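Local coordinates for protein UDP-glucose 4-epimerase (Campylobacter jejuni subsp. jejuni serotype O:2, PDB 7K3P) that interconverts UDP-glucose and UDP-galactose, and probably their N-acetylated counterparts, with a tightly held NAD as cofactor, at residues V172-S177 against H185-Y190; T210-V215 against F278-V283. The protein carries 2 engineered substitutions. One frame throughout, in Å; residues are numbered along the deposited sequence.

Contact 1 of 2, residues V172-S177 against H185-Y190; sequences VLRDAS and HCILRY. With NAD (nicotinamide-adenine-dinucleotide), chain C.
Helix 172-177 runs nearly antiparallel to strand 185-189, at 162°, with the axes 9.4 Å apart where they come closest. Leu173 and His185 are nearest in register. Leu173 CB sits over one face of the imidazole, a CH-pi contact 4.2 Å from the ring centroid. His185 chi1 of 68° turns the ring toward the helix, with Leu173 over a face and Ser177 at an edge. His185 ND1 donates to Ser177 OG at 2.7 Å, nearly in the ring plane. His185 NE2 meets a water at 2.9 Å, and that water accepts from Arg174 NE. The two bonds fix the rotation of the ring. Further along, Leu173 CD1 packs on Ile187 CG1 at 3.9 Å. Arg174 NH2 lies 3.1 Å from Arg189 NH2, with the guanidinium planes 80° apart. Glu170 OE1 salt-bridges both, which probably offsets their like charges. Tyr190 OH donates to NAD O4D at 2.9 Å, on the nicotinamide-side ribose. Helix 161-179 leads back into the Rossmann sheet at strand 184-189, completing a beta-alpha-beta crossover from strand 132-136. Strand 184-189 lies between strands 132-136 and 268-271, while the helix packs on helix 107-127 and on the second subunit.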
# COMPACT_ATOMS: atom_id res chain seq x y z
N VAL A 172 -2.46 -1.68 -6.36
CA VAL A 172 -3.79 -2.29 -6.24
C VAL A 172 -4.46 -2.32 -7.62
O VAL A 172 -5.04 -3.33 -8.02
CB VAL A 172 -4.67 -1.57 -5.21
CG1 VAL A 172 -6.09 -2.20 -5.15
CG2 VAL A 172 -4.03 -1.63 -3.81
N LEU A 173 -4.35 -1.22 -8.37
CA LEU A 173 -4.91 -1.20 -9.72
C LEU A 173 -4.31 -2.28 -10.60
O LEU A 173 -5.03 -2.96 -11.33
CB LEU A 173 -4.75 0.18 -10.37
CG LEU A 173 -5.66 1.29 -9.88
CD1 LEU A 173 -5.17 2.63 -10.43
CD2 LEU A 173 -7.12 1.03 -10.30
N ARG A 174 -2.99 -2.46 -10.52
CA ARG A 174 -2.30 -3.51 -11.29
C ARG A 174 -2.80 -4.90 -10.94
O ARG A 174 -3.06 -5.71 -11.84
CB ARG A 174 -0.77 -3.43 -11.11
CG ARG A 174 -0.07 -2.44 -12.05
CD ARG A 174 1.29 -1.91 -11.50
NE ARG A 174 1.40 -0.53 -11.95
CZ ARG A 174 1.98 0.47 -11.32
NH1 ARG A 174 2.61 0.33 -10.16
NH2 ARG A 174 1.94 1.67 -11.91
N ASP A 175 -2.92 -5.20 -9.64
CA ASP A 175 -3.42 -6.51 -9.22
C ASP A 175 -4.89 -6.71 -9.61
O ASP A 175 -5.30 -7.82 -9.96
CB ASP A 175 -3.24 -6.74 -7.71
CG ASP A 175 -1.83 -7.17 -7.36
OD1 ASP A 175 -1.12 -7.59 -8.29
OD2 ASP A 175 -1.44 -7.09 -6.17
N ALA A 176 -5.68 -5.64 -9.54
CA ALA A 176 -7.09 -5.70 -9.92
C ALA A 176 -7.23 -6.10 -11.39
O ALA A 176 -8.04 -6.96 -11.74
CB ALA A 176 -7.77 -4.38 -9.66
N SER A 177 -6.43 -5.47 -12.25
CA SER A 177 -6.47 -5.76 -13.69
C SER A 177 -5.96 -7.15 -14.02
O SER A 177 -6.43 -7.78 -14.96
CB SER A 177 -5.69 -4.71 -14.47
OG SER A 177 -6.43 -3.51 -14.57
N HIS A 185 -7.32 0.03 -16.37
CA HIS A 185 -6.90 1.21 -15.64
C HIS A 185 -5.88 1.98 -16.47
O HIS A 185 -5.08 1.38 -17.17
CB HIS A 185 -6.29 0.84 -14.29
CG HIS A 185 -4.97 0.12 -14.38
ND1 HIS A 185 -4.88 -1.25 -14.41
CD2 HIS A 185 -3.70 0.59 -14.44
CE1 HIS A 185 -3.60 -1.60 -14.47
NE2 HIS A 185 -2.87 -0.51 -14.50
N CYS A 186 -5.93 3.30 -16.38
CA CYS A 186 -4.86 4.10 -16.93
C CYS A 186 -4.36 5.05 -15.85
O CYS A 186 -5.12 5.86 -15.33
CB CYS A 186 -5.36 4.91 -18.12
SG CYS A 186 -4.01 5.69 -19.04
N ILE A 187 -3.09 4.93 -15.50
CA ILE A 187 -2.50 5.75 -14.46
C ILE A 187 -1.73 6.91 -15.06
O ILE A 187 -0.91 6.72 -15.96
CB ILE A 187 -1.54 4.93 -13.60
CG1 ILE A 187 -2.33 3.92 -12.74
CG2 ILE A 187 -0.68 5.86 -12.72
CD1 ILE A 187 -1.51 2.68 -12.37
N LEU A 188 -1.99 8.12 -14.56
CA LEU A 188 -1.26 9.30 -15.04
C LEU A 188 -0.33 9.84 -13.94
O LEU A 188 -0.77 10.12 -12.82
CB LEU A 188 -2.24 10.39 -15.51
CG LEU A 188 -3.19 9.98 -16.65
CD1 LEU A 188 -4.06 11.14 -17.09
CD2 LEU A 188 -2.38 9.46 -17.83
N ARG A 189 0.97 9.96 -14.26
CA ARG A 189 1.92 10.59 -13.33
C ARG A 189 2.40 11.91 -13.92
O ARG A 189 2.60 12.02 -15.13
CB ARG A 189 3.12 9.68 -13.11
CG ARG A 189 2.80 8.28 -12.60
CD ARG A 189 4.03 7.42 -12.67
NE ARG A 189 3.78 6.04 -12.26
CZ ARG A 189 4.47 5.00 -12.72
NH1 ARG A 189 5.46 5.20 -13.59
NH2 ARG A 189 4.16 3.78 -12.30
N TYR A 190 2.59 12.92 -13.06
CA TYR A 190 3.05 14.22 -13.52
C TYR A 190 3.61 15.02 -12.37
O TYR A 190 3.37 14.70 -11.19
CB TYR A 190 1.92 15.00 -14.22
CG TYR A 190 0.57 14.93 -13.50
CD1 TYR A 190 -0.25 13.82 -13.62
CD2 TYR A 190 0.11 16.01 -12.75
CE1 TYR A 190 -1.51 13.77 -12.97
CE2 TYR A 190 -1.12 15.97 -12.12
CZ TYR A 190 -1.92 14.85 -12.23
OH TYR A 190 -3.14 14.84 -11.59
PA NAD C . -7.57 19.29 -5.13
O1A NAD C . -7.46 19.33 -3.63
O2A NAD C . -7.93 20.64 -5.68
O5B NAD C . -8.70 18.29 -5.59
C5B NAD C . -9.05 17.25 -4.73
C4B NAD C . -10.52 17.13 -4.67
O4B NAD C . -10.93 15.91 -4.12
C3B NAD C . -11.14 18.27 -3.80
O3B NAD C . -12.21 19.08 -4.42
C2B NAD C . -11.49 17.55 -2.48
O2B NAD C . -12.54 18.12 -1.81
C1B NAD C . -11.79 16.19 -3.01
N9A NAD C . -11.70 15.14 -1.98
C8A NAD C . -10.64 14.88 -1.19
N7A NAD C . -10.91 13.87 -0.35
C5A NAD C . -12.16 13.44 -0.58
C6A NAD C . -12.98 12.45 -0.02
N6A NAD C . -12.47 11.61 1.04
N1A NAD C . -14.23 12.25 -0.50
C2A NAD C . -14.73 13.01 -1.49
N3A NAD C . -13.97 14.01 -2.05
C4A NAD C . -12.70 14.24 -1.62
O3 NAD C . -6.18 18.79 -5.70
PN NAD C . -5.78 18.86 -7.23
O1N NAD C . -6.99 19.18 -8.09
O2N NAD C . -4.73 19.92 -7.37
O5D NAD C . -5.18 17.45 -7.63
C5D NAD C . -6.07 16.40 -7.90
C4D NAD C . -5.34 15.08 -8.10
O4D NAD C . -4.24 15.23 -8.98
C3D NAD C . -4.88 14.42 -6.81
O3D NAD C . -5.05 13.06 -6.91
C2D NAD C . -3.43 14.66 -6.74
O2D NAD C . -2.74 13.71 -6.01
C1D NAD C . -3.07 14.72 -8.25
N1N NAD C . -1.79 15.50 -8.57
C2N NAD C . -1.86 16.87 -8.38
C3N NAD C . -0.75 17.65 -8.66
C7N NAD C . -0.81 19.14 -8.46
O7N NAD C . -1.81 19.69 -8.03
N7N NAD C . 0.34 19.93 -8.77
C4N NAD C . 0.41 17.06 -9.13
C5N NAD C . 0.47 15.69 -9.32
C6N NAD C . -0.65 14.89 -9.04
O HOH W 1 -0.00 0.13 -14.63

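Contact 2 of 2, residues T210-V215 against F278-V283; sequences TLLIKV and FSVKEV
Leu212 reaches from the first turn of helix 212-220 to the start of helix 280-291, and Val280 and Val283 receive it. Its CB leaves the backbone toward the other segment. CG stands anti to the backbone N, chi1 163°, and this carries the branch outward to Val283 CG1, 3.8 Å from CG. Leu212 CD1 meets Val280 CG1 at 3.9 Å. Leu212 CD2 goes deeper, tip to tip with Val283, and touches Val283 CG2 and Val280 CA, each at 3.4 Å, tighter than usual. Beside them Ile213 CG1 lies 4.1 Å from Val283 CG1, the side chains crossing at about a right angle. The receiving helix is fixed at its start by a capping box. Glu282 N donates to Ser279 OG at 3.0 Å, and Ser279 N donates to Glu282 OE1 at 2.8 Å from above the carboxylate plane. Ser279 OG is also bonded to Asp238. Both helices follow Rossmann strand 184-189 and pack together here. Phe245 of strand 242-246 touches Leu212 and Ile213, and Ile333 and Ala337 of helix 330-343 touch Ile213. The side chains that meet are all apolar and buried, so the contact rests on the fit of their branches, while the capping-box bonds stay within 278-283.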
# COMPACT_ATOMS: atom_id res chain seq x y z
N THR A 210 10.90 21.91 -7.57
CA THR A 210 9.68 21.40 -8.21
C THR A 210 8.49 22.33 -7.90
O THR A 210 7.47 22.27 -8.59
CB THR A 210 9.35 19.97 -7.74
OG1 THR A 210 9.55 19.89 -6.33
CG2 THR A 210 10.25 18.97 -8.41
N LEU A 211 8.65 23.19 -6.89
CA LEU A 211 7.59 24.12 -6.49
C LEU A 211 7.92 25.54 -6.97
O LEU A 211 7.36 26.52 -6.47
CB LEU A 211 7.43 24.12 -4.97
CG LEU A 211 6.89 22.82 -4.35
CD1 LEU A 211 7.06 22.79 -2.82
CD2 LEU A 211 5.43 22.69 -4.72
N LEU A 212 8.84 25.64 -7.94
CA LEU A 212 9.32 26.95 -8.42
C LEU A 212 8.22 27.91 -8.89
O LEU A 212 8.24 29.10 -8.55
CB LEU A 212 10.35 26.75 -9.53
CG LEU A 212 10.62 28.01 -10.37
CD1 LEU A 212 11.35 29.08 -9.57
CD2 LEU A 212 11.38 27.66 -11.63
N ILE A 213 7.27 27.42 -9.67
CA ILE A 213 6.18 28.28 -10.12
C ILE A 213 5.30 28.77 -8.95
O ILE A 213 4.91 29.94 -8.91
CB ILE A 213 5.32 27.61 -11.19
CG1 ILE A 213 6.18 27.27 -12.40
CG2 ILE A 213 4.18 28.52 -11.61
CD1 ILE A 213 5.43 27.35 -13.73
N LYS A 214 5.01 27.88 -8.01
CA LYS A 214 4.23 28.26 -6.83
C LYS A 214 4.96 29.37 -6.05
O LYS A 214 4.37 30.39 -5.70
CB LYS A 214 3.95 27.04 -5.95
CG LYS A 214 3.11 27.33 -4.69
CD LYS A 214 1.70 27.81 -5.04
CE LYS A 214 0.80 27.85 -3.81
NZ LYS A 214 -0.58 28.32 -4.16
N VAL A 215 6.25 29.17 -5.81
CA VAL A 215 7.06 30.16 -5.09
C VAL A 215 7.11 31.50 -5.84
O VAL A 215 6.94 32.57 -5.25
CB VAL A 215 8.50 29.63 -4.87
CG1 VAL A 215 9.42 30.75 -4.40
CG2 VAL A 215 8.50 28.49 -3.88
N PHE A 278 11.34 23.95 -17.70
CA PHE A 278 11.57 25.39 -17.70
C PHE A 278 12.62 25.66 -16.62
O PHE A 278 12.65 24.96 -15.61
CB PHE A 278 10.27 26.14 -17.37
CG PHE A 278 9.14 25.83 -18.33
CD1 PHE A 278 9.02 26.53 -19.54
CD2 PHE A 278 8.20 24.84 -18.04
CE1 PHE A 278 7.97 26.25 -20.43
CE2 PHE A 278 7.15 24.55 -18.93
CZ PHE A 278 7.03 25.26 -20.12
N SER A 279 13.47 26.67 -16.83
CA SER A 279 14.52 26.98 -15.87
C SER A 279 14.00 27.96 -14.82
O SER A 279 12.95 28.59 -15.00
CB SER A 279 15.75 27.55 -16.58
OG SER A 279 15.53 28.89 -16.97
N VAL A 280 14.73 28.06 -13.71
CA VAL A 280 14.39 28.98 -12.62
C VAL A 280 14.39 30.41 -13.15
O VAL A 280 13.51 31.21 -12.83
CB VAL A 280 15.41 28.89 -11.47
CG1 VAL A 280 15.10 29.93 -10.39
CG2 VAL A 280 15.43 27.47 -10.87
N LYS A 281 15.39 30.71 -13.97
CA LYS A 281 15.56 32.03 -14.54
C LYS A 281 14.40 32.36 -15.49
O LYS A 281 13.85 33.47 -15.46
CB LYS A 281 16.89 32.06 -15.30
CG LYS A 281 17.61 33.39 -15.28
CD LYS A 281 18.92 33.30 -16.10
CE LYS A 281 19.48 34.69 -16.43
NZ LYS A 281 20.89 34.67 -16.93
N GLU A 282 14.01 31.39 -16.32
CA GLU A 282 12.88 31.58 -17.22
C GLU A 282 11.59 31.89 -16.45
O GLU A 282 10.87 32.84 -16.78
CB GLU A 282 12.71 30.36 -18.12
CG GLU A 282 13.79 30.24 -19.21
CD GLU A 282 13.81 28.88 -19.89
OE1 GLU A 282 13.20 27.93 -19.34
OE2 GLU A 282 14.44 28.75 -20.97
N VAL A 283 11.31 31.08 -15.43
CA VAL A 283 10.10 31.25 -14.63
C VAL A 283 10.07 32.61 -13.94
O VAL A 283 9.02 33.26 -13.87
CB VAL A 283 9.95 30.10 -13.60
CG1 VAL A 283 8.83 30.41 -12.63
CG2 VAL A 283 9.69 28.77 -14.33

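Overall arrangement
From the N terminus the chain first builds most of the parallel NAD-binding sheet. Contact 1 then closes a short loop, with seven residues between 172-177 and 185-190. The chain goes on to helix 212-220, where contact 2 opens. It closes a longer loop, 62 residues on, at strand 278-279 and helix 280-291. That loop includes strand 268-271, which returns to the parallel sheet beside 184-189. The two contacts follow in series and neither nest nor cross. Their centres are 30 Å apart, on opposite sides of the chain's centre. Contact 1 belongs to the Rossmann domain; contact 2 joins two helices of the smaller part, which in this family probably holds the sugar nucleotide.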